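Long-range contacts in putative acyl-CoA thioester hydrolase HI0827 (Haemophilus influenzae, PDB 1YLI), which hydrolyses acyl-coenzyme A thioesters with broad specificity, probably including those of long-chain fatty acids, and assembles as a hexamer: residues Thr60-Ser65 with Val118-Ala123; Ile48-Ile53 with Ser90-Lys95; Val74-Cys79 with Val98-Val103. All blocks are in the same frame, centred on the assembly; numbering follows the deposited sequence.

Interaction 1: residues Thr60-Ser65 with Val118-Ala123; sequences TVAVES and VFTFVA. With COA (coenzyme A), chain H.
Val61 and Ala62 both face Thr120, a classic beta bulge in which one extra residue is squeezed into strand 58-67. Thr120 O takes both N-H groups, from Val61 N at 2.8 Å and from Ala62 N at 3.3 Å, and both donors lie in its carbonyl plane. Beyond the bulge the antiparallel pairing resumes: Thr120 N donates to Ala62 O, and Glu64 N to Val118 O. The extended side chain of Glu64 reaches across to the partner strand, with OE2 accepting from Val118 N at 2.7 Å. That donor sits well above the carboxylate plane, and the bond is bent at 139°.

The two surfaces of the paired strands have different jobs, as expected of a hot-dog fold, where an antiparallel sheet wraps around a long central helix. Thr60, Val63, Phe119 and Phe121 look toward the inside, where both phenyl rings reach helix 35-54. Val63 lies alongside Phe119, and its CG1, anti to the backbone N (chi1 -157°), sits over the centre of the ring in a CH-pi contact 3.4 Å from the centroid. Thr60 CG2 comes to the edge of the same ring. Thr60 OG1, beside Phe121 CE1, is hydrogen-bonded to Asp43 of that helix.

On the outside, Ala62 CB rests 3.6 Å from N1A of the coenzyme A adenine, and Thr120 CG2 also faces the base; Thr120 OG1 is held by Lys93. Next to them Val61 CG1 and Val122 CG2 meet at 3.5 Å, their side chains roughly perpendicular, and both valines touch coenzyme A. Farther along, N4P of coenzyme A donates to Thr60 O at 2.8 Å. A strand of the second subunit pairs with Ala62 and Val63 and carries the sheet across the interface.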
loop_
_atom_site.group_PDB
_atom_site.type_symbol
_atom_site.label_atom_id
_atom_site.label_comp_id
_atom_site.label_asym_id
_atom_site.label_seq_id
_atom_site.Cartn_x
_atom_site.Cartn_y
_atom_site.Cartn_z
ATOM N N THR B 60 12.387 -1.018 -19.630
ATOM C CA THR B 60 13.137 0.235 -19.688
ATOM C C THR B 60 14.631 0.005 -19.765
ATOM O O THR B 60 15.193 -0.660 -18.881
ATOM C CB THR B 60 12.852 1.074 -18.420
ATOM O OG1 THR B 60 11.440 1.238 -18.302
ATOM C CG2 THR B 60 13.513 2.457 -18.529
ATOM N N VAL B 61 15.293 0.564 -20.791
ATOM C CA VAL B 61 16.769 0.507 -20.823
ATOM C C VAL B 61 17.481 1.842 -20.525
ATOM O O VAL B 61 18.624 1.836 -20.117
ATOM C CB VAL B 61 17.365 -0.090 -22.136
ATOM C CG1 VAL B 61 16.910 -1.518 -22.281
ATOM C CG2 VAL B 61 16.981 0.788 -23.400
ATOM N N ALA B 62 16.836 2.975 -20.772
ATOM C CA ALA B 62 17.512 4.238 -20.535
ATOM C C ALA B 62 16.505 5.304 -20.192
ATOM O O ALA B 62 15.335 5.184 -20.526
ATOM C CB ALA B 62 18.359 4.638 -21.744
ATOM N N VAL B 63 16.960 6.338 -19.485
ATOM C CA VAL B 63 16.169 7.553 -19.278
ATOM C C VAL B 63 17.148 8.692 -19.395
ATOM O O VAL B 63 18.288 8.609 -18.891
ATOM C CB VAL B 63 15.517 7.632 -17.874
ATOM C CG1 VAL B 63 14.257 8.587 -17.892
ATOM C CG2 VAL B 63 15.137 6.313 -17.471
ATOM N N GLU B 64 16.724 9.777 -20.032
ATOM C CA GLU B 64 17.653 10.908 -20.165
ATOM C C GLU B 64 17.602 11.791 -18.882
ATOM O O GLU B 64 16.803 11.527 -17.958
ATOM C CB GLU B 64 17.419 11.630 -21.517
ATOM C CG GLU B 64 16.309 12.644 -21.455
ATOM C CD GLU B 64 15.845 13.157 -22.844
ATOM O OE1 GLU B 64 16.597 13.129 -23.866
ATOM O OE2 GLU B 64 14.653 13.571 -22.863
ATOM N N SER B 65 18.458 12.796 -18.767
ATOM C CA SER B 65 18.465 13.641 -17.573
ATOM C C SER B 65 17.134 14.413 -17.460
ATOM O O SER B 65 16.455 14.614 -18.483
ATOM C CB SER B 65 19.622 14.623 -17.663
ATOM O OG SER B 65 19.465 15.386 -18.821
ATOM N N VAL B 118 12.838 11.805 -21.984
ATOM C CA VAL B 118 12.702 10.707 -22.928
ATOM C C VAL B 118 13.131 9.404 -22.287
ATOM O O VAL B 118 14.281 9.252 -21.804
ATOM C CB VAL B 118 13.513 10.990 -24.215
ATOM C CG1 VAL B 118 13.464 9.807 -25.190
ATOM C CG2 VAL B 118 12.931 12.223 -24.911
ATOM N N PHE B 119 12.218 8.447 -22.359
ATOM C CA PHE B 119 12.485 7.094 -21.944
ATOM C C PHE B 119 12.756 6.223 -23.156
ATOM O O PHE B 119 12.048 6.333 -24.165
ATOM C CB PHE B 119 11.272 6.544 -21.180
ATOM C CG PHE B 119 11.150 7.075 -19.779
ATOM C CD1 PHE B 119 10.686 8.368 -19.547
ATOM C CD2 PHE B 119 11.500 6.298 -18.702
ATOM C CE1 PHE B 119 10.595 8.878 -18.249
ATOM C CE2 PHE B 119 11.395 6.791 -17.423
ATOM C CZ PHE B 119 10.938 8.095 -17.195
ATOM N N THR B 120 13.770 5.354 -23.050
ATOM C CA THR B 120 13.996 4.330 -24.055
ATOM C C THR B 120 13.569 2.968 -23.542
ATOM O O THR B 120 14.093 2.485 -22.520
ATOM C CB THR B 120 15.446 4.264 -24.495
ATOM O OG1 THR B 120 15.838 5.578 -24.883
ATOM C CG2 THR B 120 15.583 3.334 -25.715
ATOM N N PHE B 121 12.606 2.373 -24.245
ATOM C CA PHE B 121 12.104 1.055 -23.909
ATOM C C PHE B 121 12.527 0.077 -24.992
ATOM O O PHE B 121 12.793 0.471 -26.138
ATOM C CB PHE B 121 10.585 1.038 -23.845
ATOM C CG PHE B 121 9.994 1.989 -22.849
ATOM C CD1 PHE B 121 9.834 1.609 -21.515
ATOM C CD2 PHE B 121 9.536 3.246 -23.244
ATOM C CE1 PHE B 121 9.264 2.472 -20.607
ATOM C CE2 PHE B 121 8.951 4.123 -22.326
ATOM C CZ PHE B 121 8.833 3.734 -21.002
ATOM N N VAL B 122 12.587 -1.207 -24.633
ATOM C CA VAL B 122 12.964 -2.263 -25.572
ATOM C C VAL B 122 11.887 -3.345 -25.506
ATOM O O VAL B 122 11.495 -3.767 -24.417
ATOM C CB VAL B 122 14.349 -2.872 -25.257
ATOM C CG1 VAL B 122 14.634 -4.079 -26.170
ATOM C CG2 VAL B 122 15.466 -1.850 -25.461
ATOM N N ALA B 123 11.416 -3.775 -26.674
ATOM C CA ALA B 123 10.453 -4.850 -26.780
ATOM C C ALA B 123 11.190 -6.152 -26.501
ATOM O O ALA B 123 12.219 -6.430 -27.132
ATOM C CB ALA B 123 9.806 -4.850 -28.208
HETATM N N1A COA H . 20.632 3.496 -24.327
HETATM C C2A COA H . 19.735 3.682 -25.362
HETATM N N3A COA H . 19.392 2.592 -26.149
HETATM C C4A COA H . 19.911 1.349 -25.888
HETATM C C5A COA H . 20.812 1.165 -24.846
HETATM C C6A COA H . 21.165 2.246 -24.060
HETATM N N6A COA H . 21.858 2.012 -22.946
HETATM N N7A COA H . 21.176 -0.136 -24.794
HETATM C C8A COA H . 20.542 -0.783 -25.797
HETATM N N9A COA H . 19.759 0.116 -26.480
HETATM C C1B COA H . 18.942 -0.190 -27.646
HETATM C C2B COA H . 19.770 -0.748 -28.804
HETATM O O2B COA H . 20.305 0.256 -29.629
HETATM C C3B COA H . 18.787 -1.661 -29.521
HETATM O O3B COA H . 18.070 -0.887 -30.450
HETATM P P3B COA H . 17.310 -1.363 -31.779
HETATM O O7A COA H . 18.295 -1.212 -32.885
HETATM O O8A COA H . 16.166 -0.419 -32.011
HETATM O O9A COA H . 16.771 -2.772 -31.707
HETATM C C4B COA H . 17.875 -2.127 -28.387
HETATM O O4B COA H . 18.107 -1.258 -27.281
HETATM C C5B COA H . 18.161 -3.576 -27.989
HETATM O O5B COA H . 19.552 -3.709 -27.747
HETATM P P1A COA H . 20.302 -5.105 -27.951
HETATM O O1A COA H . 21.778 -4.829 -28.162
HETATM O O2A COA H . 19.716 -5.887 -29.101
HETATM O O3A COA H . 20.087 -5.936 -26.585
HETATM P P2A COA H . 21.010 -5.629 -25.299
HETATM O O4A COA H . 21.660 -4.271 -25.490
HETATM O O5A COA H . 22.025 -6.705 -25.059
HETATM O O6A COA H . 19.976 -5.556 -24.085
HETATM C CBP COA H . 17.945 -5.526 -22.977
HETATM C CCP COA H . 18.692 -4.982 -24.182
HETATM C CDP COA H . 16.634 -4.783 -22.847
HETATM C CEP COA H . 17.601 -6.985 -23.262
HETATM C CAP COA H . 18.820 -5.390 -21.697
HETATM O OAP COA H . 19.634 -4.226 -21.635
HETATM C C9P COA H . 18.111 -5.625 -20.380
HETATM O O9P COA H . 17.371 -6.801 -20.187
HETATM N N8P COA H . 18.220 -4.709 -19.429
HETATM C C7P COA H . 17.346 -4.725 -18.262
HETATM C C6P COA H . 16.110 -3.890 -18.513
HETATM C C5P COA H . 15.258 -3.801 -17.274
HETATM O O5P COA H . 14.810 -4.827 -16.734
HETATM N N4P COA H . 15.029 -2.549 -16.839
HETATM C C3P COA H . 14.149 -2.178 -15.748
HETATM C C2P COA H . 14.669 -2.529 -14.351
HETATM S S1P COA H . 16.417 -2.983 -14.294
#

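Interaction 2: residues Ile48-Ile53 with Ser90-Lys95; sequences ILAKEI and SSIKIK. With COA (coenzyme A), chain H.
Ile92 reaches out from its strand to the helix and sets its terminal CD1 3.3 Å from Ala50 O. The side chain gets there with CG1 beside the backbone N (chi1 -53°) and CD1 fully extended beyond it (chi2 -178°). The same methyl also meets Ile53 CB at 4.1 Å, so it sits against one turn of the helix, between Ala50 and Ile53.

Two residues on, Ile94 points the same way, and its CG1 lies 4.3 Å from Leu49 CD1. Leu49 holds its first torsion away from a staggered value (chi1 -147°); the modelled position of Ile94 CD1, and with it that residue's second torsion, is doubtful.

Where the loop runs into the strand the chemistry changes. Ser90 and Ser91 each keep OG between the backbone N and the carbonyl carbon, and the amide and hydroxyl of each serine both donate hydrogen bonds to one oxygen of the coenzyme A 3'-phosphate: Ser90 to O9A, with OG at 2.9 Å, and Ser91 to O8A, with OG at 2.7 Å.

The apolar seam thus lies between helix 35-54 and strand 91-101, with Phe121 of strand 111-123, Cys84 of strand 77-87 and, against Ile53, helix 139-148 around it.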
loop_
_atom_site.group_PDB
_atom_site.type_symbol
_atom_site.label_atom_id
_atom_site.label_comp_id
_atom_site.label_asym_id
_atom_site.label_seq_id
_atom_site.Cartn_x
_atom_site.Cartn_y
_atom_site.Cartn_z
ATOM N N ILE B 48 3.026 2.343 -21.169
ATOM C CA ILE B 48 1.708 1.996 -21.738
ATOM C C ILE B 48 1.732 2.225 -23.293
ATOM O O ILE B 48 1.328 1.365 -24.085
ATOM C CB ILE B 48 0.593 2.873 -21.137
ATOM C CG1 ILE B 48 0.410 2.581 -19.626
ATOM C CG2 ILE B 48 -0.717 2.678 -21.926
ATOM C CD1 ILE B 48 -0.656 3.497 -18.901
ATOM N N LEU B 49 2.237 3.382 -23.700
ATOM C CA LEU B 49 2.311 3.758 -25.108
ATOM C C LEU B 49 3.290 2.811 -25.823
ATOM O O LEU B 49 3.000 2.328 -26.926
ATOM C CB LEU B 49 2.806 5.204 -25.277
ATOM C CG LEU B 49 2.271 6.062 -26.454
ATOM C CD1 LEU B 49 3.132 7.264 -26.871
ATOM C CD2 LEU B 49 1.842 5.279 -27.647
ATOM N N ALA B 50 4.464 2.605 -25.215
ATOM C CA ALA B 50 5.466 1.713 -25.793
ATOM C C ALA B 50 4.919 0.320 -26.007
ATOM O O ALA B 50 5.132 -0.225 -27.064
ATOM C CB ALA B 50 6.724 1.662 -24.952
ATOM N N LYS B 51 4.176 -0.220 -25.035
ATOM C CA LYS B 51 3.579 -1.560 -25.171
ATOM C C LYS B 51 2.490 -1.633 -26.261
ATOM O O LYS B 51 2.368 -2.654 -26.972
ATOM C CB LYS B 51 3.029 -2.045 -23.818
ATOM C CG LYS B 51 2.272 -3.317 -23.926
ATOM C CD LYS B 51 1.774 -3.838 -22.570
ATOM C CE LYS B 51 1.197 -5.243 -22.706
ATOM N NZ LYS B 51 1.054 -5.913 -21.334
ATOM N N GLU B 52 1.708 -0.560 -26.389
ATOM C CA GLU B 52 0.731 -0.404 -27.475
ATOM C C GLU B 52 1.387 -0.545 -28.846
ATOM O O GLU B 52 0.876 -1.255 -29.724
ATOM C CB GLU B 52 0.003 0.948 -27.385
ATOM C CG GLU B 52 -1.098 0.980 -26.310
ATOM C CD GLU B 52 -1.690 2.391 -26.099
ATOM O OE1 GLU B 52 -1.206 3.357 -26.720
ATOM O OE2 GLU B 52 -2.650 2.546 -25.328
ATOM N N ILE B 53 2.521 0.127 -29.021
ATOM C CA ILE B 53 3.200 0.112 -30.320
ATOM C C ILE B 53 3.939 -1.216 -30.502
ATOM O O ILE B 53 3.906 -1.802 -31.563
ATOM C CB ILE B 53 4.183 1.295 -30.461
ATOM C CG1 ILE B 53 3.398 2.623 -30.404
ATOM C CG2 ILE B 53 4.994 1.190 -31.759
ATOM C CD1 ILE B 53 4.288 3.837 -30.062
ATOM N N SER B 90 13.832 -3.043 -32.161
ATOM C CA SER B 90 13.161 -3.422 -30.921
ATOM C C SER B 90 13.027 -2.269 -29.931
ATOM O O SER B 90 12.395 -2.424 -28.904
ATOM C CB SER B 90 13.882 -4.593 -30.265
ATOM O OG SER B 90 15.156 -4.213 -29.787
ATOM N N SER B 91 13.635 -1.129 -30.227
ATOM C CA SER B 91 13.610 -0.012 -29.285
ATOM C C SER B 91 12.521 1.016 -29.637
ATOM O O SER B 91 12.152 1.193 -30.807
ATOM C CB SER B 91 14.982 0.663 -29.212
ATOM O OG SER B 91 15.164 1.445 -30.382
ATOM N N ILE B 92 12.052 1.719 -28.618
ATOM C CA ILE B 92 11.019 2.743 -28.761
ATOM C C ILE B 92 11.332 3.897 -27.820
ATOM O O ILE B 92 11.517 3.696 -26.624
ATOM C CB ILE B 92 9.603 2.232 -28.368
ATOM C CG1 ILE B 92 9.250 0.953 -29.102
ATOM C CG2 ILE B 92 8.534 3.272 -28.707
ATOM C CD1 ILE B 92 7.836 0.452 -28.764
ATOM N N LYS B 93 11.406 5.097 -28.367
ATOM C CA LYS B 93 11.700 6.255 -27.536
ATOM C C LYS B 93 10.395 6.992 -27.301
ATOM O O LYS B 93 9.694 7.329 -28.273
ATOM C CB LYS B 93 12.748 7.143 -28.203
ATOM C CG LYS B 93 14.137 6.561 -28.094
ATOM C CD LYS B 93 15.165 7.482 -28.672
ATOM C CE LYS B 93 16.561 6.905 -28.575
ATOM N NZ LYS B 93 16.988 6.815 -27.144
ATOM N N ILE B 94 10.044 7.181 -26.028
ATOM C CA ILE B 94 8.836 7.944 -25.662
ATOM C C ILE B 94 9.196 9.155 -24.801
ATOM O O ILE B 94 9.834 9.014 -23.734
ATOM C CB ILE B 94 7.762 7.042 -24.969
ATOM C CG1 ILE B 94 7.170 6.077 -25.988
ATOM C CG2 ILE B 94 6.594 7.877 -24.385
ATOM C CD1 ILE B 94 7.242 4.754 -25.469
ATOM N N LYS B 95 8.846 10.345 -25.277
ATOM C CA LYS B 95 8.952 11.541 -24.427
ATOM C C LYS B 95 7.721 11.695 -23.528
ATOM O O LYS B 95 6.606 11.689 -24.012
ATOM C CB LYS B 95 9.210 12.793 -25.260
ATOM C CG LYS B 95 9.493 14.007 -24.440
ATOM C CD LYS B 95 10.058 15.133 -25.265
ATOM C CE LYS B 95 10.541 16.278 -24.356
ATOM N NZ LYS B 95 10.943 17.443 -25.226
HETATM N N1A COA H . 20.632 3.496 -24.327
HETATM C C2A COA H . 19.735 3.682 -25.362
HETATM N N3A COA H . 19.392 2.592 -26.149
HETATM C C4A COA H . 19.911 1.349 -25.888
HETATM C C5A COA H . 20.812 1.165 -24.846
HETATM C C6A COA H . 21.165 2.246 -24.060
HETATM N N6A COA H . 21.858 2.012 -22.946
HETATM N N7A COA H . 21.176 -0.136 -24.794
HETATM C C8A COA H . 20.542 -0.783 -25.797
HETATM N N9A COA H . 19.759 0.116 -26.480
HETATM C C1B COA H . 18.942 -0.190 -27.646
HETATM C C2B COA H . 19.770 -0.748 -28.804
HETATM O O2B COA H . 20.305 0.256 -29.629
HETATM C C3B COA H . 18.787 -1.661 -29.521
HETATM O O3B COA H . 18.070 -0.887 -30.450
HETATM P P3B COA H . 17.310 -1.363 -31.779
HETATM O O7A COA H . 18.295 -1.212 -32.885
HETATM O O8A COA H . 16.166 -0.419 -32.011
HETATM O O9A COA H . 16.771 -2.772 -31.707
HETATM C C4B COA H . 17.875 -2.127 -28.387
HETATM O O4B COA H . 18.107 -1.258 -27.281
HETATM C C5B COA H . 18.161 -3.576 -27.989
HETATM O O5B COA H . 19.552 -3.709 -27.747
HETATM P P1A COA H . 20.302 -5.105 -27.951
HETATM O O1A COA H . 21.778 -4.829 -28.162
HETATM O O2A COA H . 19.716 -5.887 -29.101
HETATM O O3A COA H . 20.087 -5.936 -26.585
HETATM P P2A COA H . 21.010 -5.629 -25.299
HETATM O O4A COA H . 21.660 -4.271 -25.490
HETATM O O5A COA H . 22.025 -6.705 -25.059
HETATM O O6A COA H . 19.976 -5.556 -24.085
HETATM C CBP COA H . 17.945 -5.526 -22.977
HETATM C CCP COA H . 18.692 -4.982 -24.182
HETATM C CDP COA H . 16.634 -4.783 -22.847
HETATM C CEP COA H . 17.601 -6.985 -23.262
HETATM C CAP COA H . 18.820 -5.390 -21.697
HETATM O OAP COA H . 19.634 -4.226 -21.635
HETATM C C9P COA H . 18.111 -5.625 -20.380
HETATM O O9P COA H . 17.371 -6.801 -20.187
HETATM N N8P COA H . 18.220 -4.709 -19.429
HETATM C C7P COA H . 17.346 -4.725 -18.262
HETATM C C6P COA H . 16.110 -3.890 -18.513
HETATM C C5P COA H . 15.258 -3.801 -17.274
HETATM O O5P COA H . 14.810 -4.827 -16.734
HETATM N N4P COA H . 15.029 -2.549 -16.839
HETATM C C3P COA H . 14.149 -2.178 -15.748
HETATM C C2P COA H . 14.669 -2.529 -14.351
HETATM S S1P COA H . 16.417 -2.983 -14.294
#

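Interaction 3: residues Val74-Cys79 with Val98-Val103; sequences VGDVVC and VWVKKV
The Asp76 carboxylate is approached from above its plane by Val103 N, which donates to OD1 at 2.7 Å along a nearly straight line (168°). Its other oxygen, OD2, has Val100 CG1 for a neighbour at 4.0 Å. Two waters join the carboxylate to Lys102 NZ, one through each oxygen, while the backbone N atoms of Ser73 and Ala104 are further donors to it. The second flat group, the Trp99 indole, swings away from the partner strand; it meets the ring of Tyr81 almost perpendicularly and that of Phe4 at a lower angle, and NE1 is bonded to Glu97.

Along the strands the pairing is regularly antiparallel, Val77 with Lys101 and Cys79 with Trp99 as hydrogen-bonded pairs. Cys79 N to Trp99 O is 2.7 Å, and the return bond from Trp99 N to Cys79 O is 2.8 Å. Val78 and Val98 lie toward helix 35-54. Their CG1 atoms, both anti to the backbone N (chi1 -177° and -179°), meet at 3.6 Å. On the reverse side Val77 and Cys79 pack against strand 15-21, and Lys101 reaches out to a salt bridge with Glu52 of the third subunit.

This is the open end of the hairpin formed by strands 77-87 and 91-101. Beyond the last strand pair, Val103 packs its CB 3.2 Å from Gly75 O, and the aspartate takes over from the sheet. With so many donors converging on it, Asp76 is probably held as an anion, tying the two chains together where regular strand pairing stops.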
loop_
_atom_site.group_PDB
_atom_site.type_symbol
_atom_site.label_atom_id
_atom_site.label_comp_id
_atom_site.label_asym_id
_atom_site.label_seq_id
_atom_site.Cartn_x
_atom_site.Cartn_y
_atom_site.Cartn_z
ATOM N N VAL B 74 0.388 16.861 -2.083
ATOM C CA VAL B 74 -0.707 15.864 -1.887
ATOM C C VAL B 74 -2.093 16.448 -2.215
ATOM O O VAL B 74 -2.485 17.515 -1.732
ATOM C CB VAL B 74 -0.647 15.281 -0.451
ATOM C CG1 VAL B 74 -1.849 14.431 -0.106
ATOM C CG2 VAL B 74 0.647 14.426 -0.331
ATOM N N GLY B 75 -2.823 15.717 -3.052
ATOM C CA GLY B 75 -4.146 16.104 -3.507
ATOM C C GLY B 75 -4.117 16.674 -4.910
ATOM O O GLY B 75 -5.164 16.773 -5.535
ATOM N N ASP B 76 -2.942 17.108 -5.391
ATOM C CA ASP B 76 -2.857 17.678 -6.756
ATOM C C ASP B 76 -3.082 16.555 -7.799
ATOM O O ASP B 76 -2.786 15.400 -7.525
ATOM C CB ASP B 76 -1.474 18.321 -7.017
ATOM C CG ASP B 76 -1.235 19.624 -6.232
ATOM O OD1 ASP B 76 -2.182 20.273 -5.728
ATOM O OD2 ASP B 76 -0.041 20.030 -6.163
ATOM N N VAL B 77 -3.624 16.896 -8.962
ATOM C CA VAL B 77 -3.789 15.954 -10.059
ATOM C C VAL B 77 -2.516 15.990 -10.893
ATOM O O VAL B 77 -2.026 17.074 -11.222
ATOM C CB VAL B 77 -4.970 16.330 -10.971
ATOM C CG1 VAL B 77 -5.069 15.338 -12.144
ATOM C CG2 VAL B 77 -6.294 16.357 -10.198
ATOM N N VAL B 78 -1.973 14.807 -11.196
ATOM C CA VAL B 78 -0.692 14.630 -11.883
ATOM C C VAL B 78 -0.911 13.803 -13.187
ATOM O O VAL B 78 -1.443 12.691 -13.169
ATOM C CB VAL B 78 0.349 13.947 -10.972
ATOM C CG1 VAL B 78 1.710 13.847 -11.709
ATOM C CG2 VAL B 78 0.539 14.728 -9.681
ATOM N N CYS B 79 -0.591 14.416 -14.321
ATOM C CA CYS B 79 -0.828 13.854 -15.636
ATOM C C CYS B 79 0.488 13.579 -16.368
ATOM O O CYS B 79 1.379 14.445 -16.421
ATOM C CB CYS B 79 -1.635 14.836 -16.511
ATOM S SG CYS B 79 -3.262 15.218 -15.863
ATOM N N VAL B 98 5.245 15.700 -17.628
ATOM C CA VAL B 98 4.417 15.629 -16.420
ATOM C C VAL B 98 3.784 16.975 -16.200
ATOM O O VAL B 98 4.481 17.989 -16.094
ATOM C CB VAL B 98 5.226 15.189 -15.195
ATOM C CG1 VAL B 98 4.330 15.099 -13.895
ATOM C CG2 VAL B 98 5.790 13.841 -15.469
ATOM N N TRP B 99 2.455 17.000 -16.200
ATOM C CA TRP B 99 1.689 18.189 -15.943
ATOM C C TRP B 99 0.901 18.038 -14.640
ATOM O O TRP B 99 0.427 16.923 -14.303
ATOM C CB TRP B 99 0.714 18.439 -17.092
ATOM C CG TRP B 99 1.443 18.934 -18.309
ATOM C CD1 TRP B 99 2.106 18.186 -19.234
ATOM C CD2 TRP B 99 1.582 20.297 -18.705
ATOM N NE1 TRP B 99 2.620 19.012 -20.217
ATOM C CE2 TRP B 99 2.347 20.313 -19.882
ATOM C CE3 TRP B 99 1.141 21.516 -18.160
ATOM C CZ2 TRP B 99 2.663 21.488 -20.543
ATOM C CZ3 TRP B 99 1.462 22.687 -18.810
ATOM C CH2 TRP B 99 2.202 22.667 -19.995
ATOM N N VAL B 100 0.727 19.162 -13.937
ATOM C CA VAL B 100 0.013 19.192 -12.668
ATOM C C VAL B 100 -1.146 20.165 -12.757
ATOM O O VAL B 100 -1.007 21.258 -13.339
ATOM C CB VAL B 100 0.982 19.615 -11.524
ATOM C CG1 VAL B 100 0.275 19.647 -10.172
ATOM C CG2 VAL B 100 2.117 18.611 -11.446
ATOM N N LYS B 101 -2.296 19.778 -12.196
ATOM C CA LYS B 101 -3.386 20.696 -11.941
ATOM C C LYS B 101 -3.475 20.899 -10.404
ATOM O O LYS B 101 -3.653 19.937 -9.632
ATOM C CB LYS B 101 -4.686 20.184 -12.540
ATOM C CG LYS B 101 -5.866 21.126 -12.349
ATOM C CD LYS B 101 -7.149 20.619 -13.004
ATOM C CE LYS B 101 -8.246 21.722 -12.958
ATOM N NZ LYS B 101 -9.455 21.311 -13.723
ATOM N N LYS B 102 -3.310 22.150 -9.971
ATOM C CA LYS B 102 -3.205 22.453 -8.559
ATOM C C LYS B 102 -4.523 22.219 -7.820
ATOM O O LYS B 102 -5.582 22.711 -8.248
ATOM C CB LYS B 102 -2.817 23.907 -8.396
ATOM C CG LYS B 102 -1.598 24.081 -7.587
ATOM C CD LYS B 102 -0.875 25.376 -7.985
ATOM C CE LYS B 102 0.386 25.500 -7.153
ATOM N NZ LYS B 102 0.162 24.922 -5.805
ATOM N N VAL B 103 -4.449 21.475 -6.717
ATOM C CA VAL B 103 -5.612 21.298 -5.845
ATOM C C VAL B 103 -5.357 21.803 -4.405
ATOM O O VAL B 103 -6.193 22.502 -3.850
ATOM C CB VAL B 103 -6.051 19.835 -5.777
ATOM C CG1 VAL B 103 -7.125 19.666 -4.687
ATOM C CG2 VAL B 103 -6.551 19.368 -7.151
HETATM O O HOH W 1 1.164 22.266 -6.235
HETATM O O HOH W 2 -1.258 22.765 -4.762
#

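Interactions 1 and 2 lie side by side and both touch coenzyme A: strands 111-123 and 91-101 are hydrogen-bonded neighbours, and Phe121 packs on Ala50. Interaction 3 is about 24 Å from either, centre to centre, though it shares strand 91-101 with interaction 2. Interactions 1 and 3 each run out into less buried loop residues, whereas interaction 2 is almost wholly buried. Interactions 1 and 3 both join strands by backbone bonds, each with a carboxylate taking an amide at its end; interaction 3 adds waters between Asp76 and Lys102. Interaction 2 seats the helix on the sheet by apolar packing, without hydrogen bonds between the segments. Interaction 1 borders the second subunit; interactions 2 and 3 both border the third.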